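Local structure of WGR domain-containing protein (Bacteroides fragilis, 2RA8) at residues A[75-87]-A[99-113]. The protein is of unknown function, but joins a WGR domain to a leucine-rich-repeat domain and may therefore serve in binding other molecules. Residues are numbered along the deposited sequence; the frame is centred on the assembly and turned at random.
Sequences EMKVEAKKYALSY and KILKDKKLPSLKQIT
Tyr83 packs against Ile100 and Ile112 in the first beta-alpha-beta crossover of the parallel sheet, consistent with the leucine-rich-repeat part of the protein. Strand 80-83 is the outermost strand of this sheet within the chain. The chain leaves it through helices 87-91 and 96-102 and returns as the parallel neighbour 111-114.

The tight part lies on the face that carries Tyr83 and Ile112. Ile100 CG2 sits over the centre of the Tyr83 ring, 4.3 Å from the centroid and 5° off the normal, a CH-pi contact. Ile112 CD1 comes obliquely to the same ring, 3.5 Å from Tyr83 CE1. Leu109 CD1 lies near the ring plane, at the hydroxyl, and presses closely on Lys81 CB. Leu109 CD2 meets the backbone of Glu79 and Ala80.

Four backbone bonds between Glu79 and Tyr83 on one side and Gln111 and Thr113 on the other join the strands. An extra one at the start gives Glu79 O two donors, Gln111 N and Lys110 N. At the far end Lys99 NZ donates to Ala84 O and also forms a salt bridge with Glu89.

On the other face Ala80 and Thr113 are still buried, but Lys82 and Gln111 are more open to solvent. One water bridges Glu79 OE1 and Gln111 OE1. Another joins Lys81 O to Thr113 OG1. Lys82 lays CG on Thr113 CG2 at 3.7 Å, and its NZ forms a salt bridge with Asp148.

Lys81 runs fully extended from chi1 -160° to Asp103. Lys105 NZ is 4.1 Å from Lys81 NZ, and the carboxylate probably eases this crowding of charge. Asp103 OD1 accepts from Lys105 N in an Asx turn, which helps to fix the carboxylate. Asp103 OD2 takes two donors from opposite faces of its plane: Lys81 NZ at 2.7 Å in a salt bridge and Tyr83 OH at 2.9 Å.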
ATOM      1  N   GLU A  75     -24.453  18.976  -3.921  1.00 26.19           N
ATOM      2  CA  GLU A  75     -25.412  18.478  -2.950  1.00 32.20           C
ATOM      3  C   GLU A  75     -25.250  17.020  -2.586  1.00 31.34           C
ATOM      4  O   GLU A  75     -25.956  16.520  -1.719  1.00 25.33           O
ATOM      5  CB  GLU A  75     -26.836  18.725  -3.452  1.00 39.15           C
ATOM      6  CG  GLU A  75     -27.152  20.193  -3.668  1.00 38.41           C
ATOM      7  CD  GLU A  75     -26.892  21.028  -2.430  1.00 50.98           C
ATOM      8  OE1 GLU A  75     -27.437  20.691  -1.359  1.00 49.78           O
ATOM      9  OE2 GLU A  75     -26.143  22.022  -2.527  1.00 54.88           O
HETATM   10  N   MSE A  76     -24.322  16.322  -3.233  1.00 20.90           N
HETATM   11  CA  MSE A  76     -24.112  14.910  -2.931  1.00 26.14           C
HETATM   12  C   MSE A  76     -23.462  14.713  -1.582  1.00 28.90           C
HETATM   13  O   MSE A  76     -22.653  15.529  -1.142  1.00 32.36           O
HETATM   14  CB  MSE A  76     -23.250  14.249  -4.015  1.00 25.65           C
HETATM   15  CG  MSE A  76     -23.969  14.055  -5.344  1.00 28.76           C
HETATM   16 SE   MSE A  76     -22.831  13.254  -6.720  1.00 46.36          SE
HETATM   17  CE  MSE A  76     -22.880  11.420  -6.096  1.00 47.03           C
ATOM     18  N   LYS A  77     -23.819  13.619  -0.914  1.00 33.69           N
ATOM     19  CA  LYS A  77     -23.269  13.314   0.403  1.00 29.77           C
ATOM     20  C   LYS A  77     -22.581  11.982   0.384  1.00 24.84           C
ATOM     21  O   LYS A  77     -22.808  11.174  -0.521  1.00 22.09           O
ATOM     22  CB  LYS A  77     -24.389  13.274   1.451  1.00 37.72           C
ATOM     23  CG  LYS A  77     -25.219  14.553   1.548  1.00 34.21           C
ATOM     24  CD  LYS A  77     -24.446  15.685   2.207  1.00 33.77           C
ATOM     25  CE  LYS A  77     -25.189  17.001   2.044  1.00 48.69           C
ATOM     26  NZ  LYS A  77     -26.616  16.867   2.458  1.00 52.21           N
ATOM     27  N   VAL A  78     -21.722  11.748   1.378  1.00 25.50           N
ATOM     28  CA  VAL A  78     -21.015  10.473   1.498  1.00 25.28           C
ATOM     29  C   VAL A  78     -22.070   9.396   1.632  1.00 23.96           C
ATOM     30  O   VAL A  78     -22.971   9.510   2.460  1.00 24.32           O
ATOM     31  CB  VAL A  78     -20.114  10.436   2.761  1.00 21.54           C
ATOM     32  CG1 VAL A  78     -19.483   9.064   2.915  1.00 30.94           C
ATOM     33  CG2 VAL A  78     -19.020  11.496   2.660  1.00 22.40           C
ATOM     34  N   GLU A  79     -21.991   8.353   0.815  1.00 24.91           N
ATOM     35  CA  GLU A  79     -22.980   7.289   0.915  1.00 17.93           C
ATOM     36  C   GLU A  79     -22.370   5.928   1.136  1.00 20.76           C
ATOM     37  O   GLU A  79     -23.010   4.905   0.888  1.00 18.06           O
ATOM     38  CB  GLU A  79     -23.887   7.267  -0.330  1.00 23.99           C
ATOM     39  CG  GLU A  79     -23.176   6.933  -1.607  1.00 32.26           C
ATOM     40  CD  GLU A  79     -24.117   6.856  -2.792  1.00 41.00           C
ATOM     41  OE1 GLU A  79     -23.715   6.268  -3.819  1.00 33.61           O
ATOM     42  OE2 GLU A  79     -25.249   7.384  -2.700  1.00 29.56           O
ATOM     43  N   ALA A  80     -21.128   5.914   1.620  1.00 13.97           N
ATOM     44  CA  ALA A  80     -20.419   4.678   1.920  1.00 15.50           C
ATOM     45  C   ALA A  80     -19.682   4.879   3.203  1.00 16.94           C
ATOM     46  O   ALA A  80     -19.172   5.970   3.469  1.00 20.35           O
ATOM     47  CB  ALA A  80     -19.427   4.329   0.796  1.00 17.32           C
ATOM     48  N   LYS A  81     -19.616   3.845   4.025  1.00 20.33           N
ATOM     49  CA  LYS A  81     -18.902   3.990   5.270  1.00 21.18           C
ATOM     50  C   LYS A  81     -18.400   2.678   5.786  1.00 28.45           C
ATOM     51  O   LYS A  81     -18.948   1.619   5.479  1.00 20.81           O
ATOM     52  CB  LYS A  81     -19.805   4.666   6.312  1.00 29.31           C
ATOM     53  CG  LYS A  81     -19.043   5.299   7.473  1.00 31.32           C
ATOM     54  CD  LYS A  81     -19.980   6.073   8.386  1.00 31.12           C
ATOM     55  CE  LYS A  81     -19.217   6.773   9.499  1.00 47.77           C
ATOM     56  NZ  LYS A  81     -20.122   7.519  10.427  1.00 32.71           N
ATOM     57  N   LYS A  82     -17.329   2.750   6.566  1.00 17.72           N
ATOM     58  CA  LYS A  82     -16.718   1.577   7.167  1.00 28.73           C
ATOM     59  C   LYS A  82     -16.876   1.646   8.668  1.00 25.80           C
ATOM     60  O   LYS A  82     -16.581   2.670   9.280  1.00 25.08           O
ATOM     61  CB  LYS A  82     -15.228   1.524   6.820  1.00 21.63           C
ATOM     62  CG  LYS A  82     -14.477   0.372   7.465  1.00 30.36           C
ATOM     63  CD  LYS A  82     -13.033   0.356   7.002  1.00 27.81           C
ATOM     64  CE  LYS A  82     -12.245  -0.786   7.635  1.00 15.98           C
ATOM     65  NZ  LYS A  82     -10.899  -0.856   7.018  1.00 20.98           N
ATOM     66  N   TYR A  83     -17.352   0.561   9.264  1.00 26.15           N
ATOM     67  CA  TYR A  83     -17.518   0.505  10.706  1.00 32.64           C
ATOM     68  C   TYR A  83     -16.555  -0.505  11.239  1.00 26.98           C
ATOM     69  O   TYR A  83     -16.581  -1.677  10.851  1.00 17.83           O
ATOM     70  CB  TYR A  83     -18.939   0.103  11.085  1.00 36.79           C
ATOM     71  CG  TYR A  83     -19.977   1.103  10.659  1.00 27.10           C
ATOM     72  CD1 TYR A  83     -20.567   1.028   9.400  1.00 27.87           C
ATOM     73  CD2 TYR A  83     -20.370   2.127  11.513  1.00 29.35           C
ATOM     74  CE1 TYR A  83     -21.529   1.948   9.003  1.00 25.94           C
ATOM     75  CE2 TYR A  83     -21.334   3.055  11.126  1.00 43.24           C
ATOM     76  CZ  TYR A  83     -21.905   2.953   9.873  1.00 24.60           C
ATOM     77  OH  TYR A  83     -22.864   3.847   9.490  1.00 33.24           O
ATOM     78  N   ALA A  84     -15.687  -0.052  12.132  1.00 29.69           N
ATOM     79  CA  ALA A  84     -14.684  -0.919  12.714  1.00 32.46           C
ATOM     80  C   ALA A  84     -14.422  -0.591  14.151  1.00 37.27           C
ATOM     81  O   ALA A  84     -14.507   0.563  14.553  1.00 38.21           O
ATOM     82  CB  ALA A  84     -13.394  -0.814  11.912  1.00 28.87           C
ATOM     83  N   LEU A  85     -14.111  -1.618  14.935  1.00 29.27           N
ATOM     84  CA  LEU A  85     -13.805  -1.441  16.349  1.00 29.28           C
ATOM     85  C   LEU A  85     -12.319  -1.393  16.530  1.00 24.89           C
ATOM     86  O   LEU A  85     -11.601  -2.256  16.029  1.00 32.67           O
ATOM     87  CB  LEU A  85     -14.339  -2.610  17.193  1.00 29.93           C
ATOM     88  CG  LEU A  85     -15.740  -2.565  17.818  1.00 42.01           C
ATOM     89  CD1 LEU A  85     -15.974  -3.853  18.599  1.00 54.40           C
ATOM     90  CD2 LEU A  85     -15.874  -1.365  18.742  1.00 13.75           C
ATOM     91  N   SER A  86     -11.838  -0.378  17.235  1.00 23.38           N
ATOM     92  CA  SER A  86     -10.412  -0.280  17.509  1.00 26.80           C
ATOM     93  C   SER A  86     -10.159  -1.092  18.763  1.00 21.63           C
ATOM     94  O   SER A  86     -11.105  -1.547  19.425  1.00 20.47           O
ATOM     95  CB  SER A  86     -10.002   1.178  17.752  1.00 26.78           C
ATOM     96  OG  SER A  86     -10.647   1.711  18.896  1.00 26.20           O
ATOM     97  N   TYR A  87      -8.888  -1.286  19.099  1.00 24.11           N
ATOM     98  CA  TYR A  87      -8.519  -2.040  20.290  1.00 30.14           C
ATOM     99  C   TYR A  87      -8.978  -1.274  21.507  1.00 31.56           C
ATOM    100  O   TYR A  87      -9.439  -1.859  22.491  1.00 31.71           O
ATOM    101  CB  TYR A  87      -6.991  -2.214  20.360  1.00 26.12           C
ATOM    102  CG  TYR A  87      -6.516  -3.142  21.458  1.00 35.44           C
ATOM    103  CD1 TYR A  87      -6.317  -4.497  21.212  1.00 41.21           C
ATOM    104  CD2 TYR A  87      -6.279  -2.661  22.746  1.00 32.85           C
ATOM    105  CE1 TYR A  87      -5.888  -5.357  22.223  1.00 24.59           C
ATOM    106  CE2 TYR A  87      -5.856  -3.507  23.763  1.00 26.55           C
ATOM    107  CZ  TYR A  87      -5.663  -4.848  23.494  1.00 20.14           C
ATOM    108  OH  TYR A  87      -5.239  -5.685  24.494  1.00 30.08           O
ATOM    109  N   LYS A  99     -22.233   0.519  17.529  1.00 33.53           N
ATOM    110  CA  LYS A  99     -21.700   1.671  16.799  1.00 33.85           C
ATOM    111  C   LYS A  99     -22.450   1.839  15.506  1.00 36.36           C
ATOM    112  O   LYS A  99     -22.742   2.956  15.085  1.00 34.54           O
ATOM    113  CB  LYS A  99     -20.208   1.498  16.468  1.00 34.17           C
ATOM    114  CG  LYS A  99     -19.261   1.887  17.590  1.00 39.80           C
ATOM    115  CD  LYS A  99     -18.078   2.715  17.070  1.00 35.53           C
ATOM    116  CE  LYS A  99     -17.120   1.901  16.218  1.00 35.98           C
ATOM    117  NZ  LYS A  99     -15.958   2.726  15.767  1.00 26.50           N
ATOM    118  N   ILE A 100     -22.764   0.719  14.864  1.00 40.26           N
ATOM    119  CA  ILE A 100     -23.489   0.743  13.600  1.00 34.56           C
ATOM    120  C   ILE A 100     -24.937   1.114  13.820  1.00 40.10           C
ATOM    121  O   ILE A 100     -25.429   2.079  13.234  1.00 40.69           O
ATOM    122  CB  ILE A 100     -23.416  -0.630  12.900  1.00 36.74           C
ATOM    123  CG1 ILE A 100     -21.952  -1.052  12.749  1.00 28.62           C
ATOM    124  CG2 ILE A 100     -24.099  -0.560  11.538  1.00 32.88           C
ATOM    125  CD1 ILE A 100     -21.762  -2.472  12.271  1.00 26.75           C
ATOM    126  N   LEU A 101     -25.624   0.355  14.673  1.00 38.95           N
ATOM    127  CA  LEU A 101     -27.035   0.605  14.972  1.00 41.78           C
ATOM    128  C   LEU A 101     -27.289   2.003  15.505  1.00 38.12           C
ATOM    129  O   LEU A 101     -28.407   2.511  15.410  1.00 31.97           O
ATOM    130  CB  LEU A 101     -27.556  -0.422  15.985  1.00 37.26           C
ATOM    131  CG  LEU A 101     -27.697  -1.892  15.549  1.00 41.41           C
ATOM    132  CD1 LEU A 101     -27.985  -2.749  16.769  1.00 44.08           C
ATOM    133  CD2 LEU A 101     -28.817  -2.048  14.512  1.00 32.12           C
ATOM    134  N   LYS A 102     -26.254   2.629  16.064  1.00 33.23           N
ATOM    135  CA  LYS A 102     -26.364   3.982  16.611  1.00 41.01           C
ATOM    136  C   LYS A 102     -26.269   5.099  15.591  1.00 45.55           C
ATOM    137  O   LYS A 102     -27.032   6.065  15.647  1.00 44.95           O
ATOM    138  CB  LYS A 102     -25.282   4.212  17.685  1.00 44.53           C
ATOM    139  CG  LYS A 102     -25.095   5.681  18.089  1.00 49.85           C
ATOM    140  CD  LYS A 102     -24.031   6.383  17.243  1.00 71.58           C
ATOM    141  CE  LYS A 102     -24.297   7.884  17.102  1.00 67.14           C
ATOM    142  NZ  LYS A 102     -24.332   8.630  18.393  1.00 76.03           N
ATOM    143  N   ASP A 103     -25.325   4.979  14.662  1.00 45.74           N
ATOM    144  CA  ASP A 103     -25.099   5.999  13.639  1.00 42.05           C
ATOM    145  C   ASP A 103     -26.353   6.524  12.984  1.00 40.76           C
ATOM    146  O   ASP A 103     -27.133   5.762  12.400  1.00 31.75           O
ATOM    147  CB  ASP A 103     -24.170   5.459  12.559  1.00 44.38           C
ATOM    148  CG  ASP A 103     -23.458   6.563  11.803  1.00 40.88           C
ATOM    149  OD1 ASP A 103     -23.910   7.729  11.881  1.00 46.74           O
ATOM    150  OD2 ASP A 103     -22.452   6.262  11.125  1.00 38.00           O
ATOM    151  N   LYS A 104     -26.543   7.842  13.072  1.00 43.95           N
ATOM    152  CA  LYS A 104     -27.706   8.508  12.493  1.00 42.90           C
ATOM    153  C   LYS A 104     -27.609   8.726  11.000  1.00 42.53           C
ATOM    154  O   LYS A 104     -28.572   9.170  10.378  1.00 39.95           O
ATOM    155  CB  LYS A 104     -27.944   9.860  13.171  1.00 44.19           C
ATOM    156  CG  LYS A 104     -28.112   9.778  14.679  1.00 46.28           C
ATOM    157  CD  LYS A 104     -28.521  11.121  15.274  1.00 50.72           C
ATOM    158  CE  LYS A 104     -27.466  12.193  15.045  1.00 57.00           C
ATOM    159  NZ  LYS A 104     -27.903  13.513  15.583  1.00 57.98           N
ATOM    160  N   LYS A 105     -26.451   8.438  10.407  1.00 43.92           N
ATOM    161  CA  LYS A 105     -26.312   8.600   8.964  1.00 41.47           C
ATOM    162  C   LYS A 105     -26.521   7.263   8.300  1.00 33.82           C
ATOM    163  O   LYS A 105     -26.527   7.151   7.074  1.00 29.09           O
ATOM    164  CB  LYS A 105     -24.929   9.156   8.594  1.00 46.14           C
ATOM    165  CG  LYS A 105     -23.769   8.231   8.892  1.00 55.32           C
ATOM    166  CD  LYS A 105     -22.520   8.648   8.121  1.00 76.42           C
ATOM    167  CE  LYS A 105     -22.017  10.026   8.531  1.00 70.44           C
ATOM    168  NZ  LYS A 105     -20.863  10.455   7.692  1.00 74.10           N
ATOM    169  N   LEU A 106     -26.720   6.238   9.120  1.00 29.80           N
ATOM    170  CA  LEU A 106     -26.938   4.887   8.626  1.00 28.34           C
ATOM    171  C   LEU A 106     -28.004   4.804   7.554  1.00 27.25           C
ATOM    172  O   LEU A 106     -27.818   4.117   6.544  1.00 31.57           O
ATOM    173  CB  LEU A 106     -27.324   3.958   9.777  1.00 20.98           C
ATOM    174  CG  LEU A 106     -27.353   2.463   9.464  1.00 29.27           C
ATOM    175  CD1 LEU A 106     -25.964   1.979   9.048  1.00 24.75           C
ATOM    176  CD2 LEU A 106     -27.821   1.711  10.693  1.00 31.94           C
ATOM    177  N   PRO A 107     -29.141   5.504   7.740  1.00 27.33           N
ATOM    178  CA  PRO A 107     -30.188   5.431   6.716  1.00 22.21           C
ATOM    179  C   PRO A 107     -29.798   6.025   5.390  1.00 26.61           C
ATOM    180  O   PRO A 107     -30.338   5.643   4.350  1.00 23.49           O
ATOM    181  CB  PRO A 107     -31.356   6.195   7.353  1.00 23.06           C
ATOM    182  CG  PRO A 107     -31.139   5.996   8.813  1.00 31.36           C
ATOM    183  CD  PRO A 107     -29.642   6.200   8.938  1.00 25.03           C
ATOM    184  N   SER A 108     -28.856   6.962   5.409  1.00 24.60           N
ATOM    185  CA  SER A 108     -28.432   7.619   4.176  1.00 31.45           C
ATOM    186  C   SER A 108     -27.347   6.903   3.410  1.00 32.76           C
ATOM    187  O   SER A 108     -27.073   7.252   2.263  1.00 33.64           O
ATOM    188  CB  SER A 108     -27.961   9.046   4.471  1.00 35.81           C
ATOM    189  OG  SER A 108     -26.839   9.043   5.338  1.00 33.18           O
ATOM    190  N   LEU A 109     -26.717   5.906   4.025  1.00 24.00           N
ATOM    191  CA  LEU A 109     -25.654   5.178   3.338  1.00 23.81           C
ATOM    192  C   LEU A 109     -26.183   4.150   2.385  1.00 16.80           C
ATOM    193  O   LEU A 109     -27.179   3.487   2.666  1.00 22.93           O
ATOM    194  CB  LEU A 109     -24.750   4.470   4.331  1.00 14.64           C
ATOM    195  CG  LEU A 109     -23.991   5.355   5.317  1.00 26.01           C
ATOM    196  CD1 LEU A 109     -23.182   4.456   6.236  1.00 27.00           C
ATOM    197  CD2 LEU A 109     -23.086   6.331   4.576  1.00 22.77           C
ATOM    198  N   LYS A 110     -25.501   3.997   1.253  1.00 17.40           N
ATOM    199  CA  LYS A 110     -25.902   3.023   0.254  1.00 27.16           C
ATOM    200  C   LYS A 110     -24.984   1.825   0.336  1.00 23.78           C
ATOM    201  O   LYS A 110     -25.365   0.709  -0.038  1.00 14.87           O
ATOM    202  CB  LYS A 110     -25.823   3.634  -1.138  1.00 26.45           C
ATOM    203  CG  LYS A 110     -26.862   3.107  -2.093  1.00 45.46           C
ATOM    204  CD  LYS A 110     -28.198   3.794  -1.877  1.00 43.63           C
ATOM    205  CE  LYS A 110     -28.200   5.179  -2.503  1.00 45.15           C
ATOM    206  NZ  LYS A 110     -29.503   5.865  -2.301  1.00 33.26           N
ATOM    207  N   GLN A 111     -23.763   2.048   0.825  1.00 20.66           N
ATOM    208  CA  GLN A 111     -22.793   0.969   0.963  1.00 19.05           C
ATOM    209  C   GLN A 111     -22.221   0.939   2.343  1.00 16.16           C
ATOM    210  O   GLN A 111     -22.005   1.987   2.957  1.00 17.12           O
ATOM    211  CB  GLN A 111     -21.641   1.119  -0.048  1.00 16.79           C
ATOM    212  CG  GLN A 111     -22.042   0.825  -1.481  1.00 23.60           C
ATOM    213  CD  GLN A 111     -22.658   2.016  -2.184  1.00 30.78           C
ATOM    214  OE1 GLN A 111     -23.455   1.860  -3.114  1.00 39.33           O
ATOM    215  NE2 GLN A 111     -22.274   3.218  -1.762  1.00 28.20           N
ATOM    216  N   ILE A 112     -21.974  -0.270   2.842  1.00 16.80           N
ATOM    217  CA  ILE A 112     -21.411  -0.446   4.164  1.00 20.20           C
ATOM    218  C   ILE A 112     -20.301  -1.474   4.163  1.00 16.89           C
ATOM    219  O   ILE A 112     -20.380  -2.498   3.480  1.00 14.04           O
ATOM    220  CB  ILE A 112     -22.520  -0.836   5.199  1.00 25.12           C
ATOM    221  CG1 ILE A 112     -21.907  -0.937   6.597  1.00 23.60           C
ATOM    222  CG2 ILE A 112     -23.193  -2.156   4.808  1.00 13.98           C
ATOM    223  CD1 ILE A 112     -22.938  -1.010   7.722  1.00 29.52           C
ATOM    224  N   THR A 113     -19.245  -1.175   4.913  1.00 20.10           N
ATOM    225  CA  THR A 113     -18.087  -2.049   5.050  1.00 26.32           C
ATOM    226  C   THR A 113     -17.976  -2.429   6.525  1.00 21.31           C
ATOM    227  O   THR A 113     -18.043  -1.561   7.394  1.00 23.89           O
ATOM    228  CB  THR A 113     -16.779  -1.333   4.605  1.00 22.28           C
ATOM    229  OG1 THR A 113     -16.811  -1.101   3.192  1.00 25.09           O
ATOM    230  CG2 THR A 113     -15.561  -2.168   4.951  1.00 19.19           C
TER
HETATM  231  O   HOH W   1     -24.749   4.027  -4.635  1.00 28.14           O
HETATM  232  O   HOH W   2     -18.290   1.141   2.699  1.00 29.40           O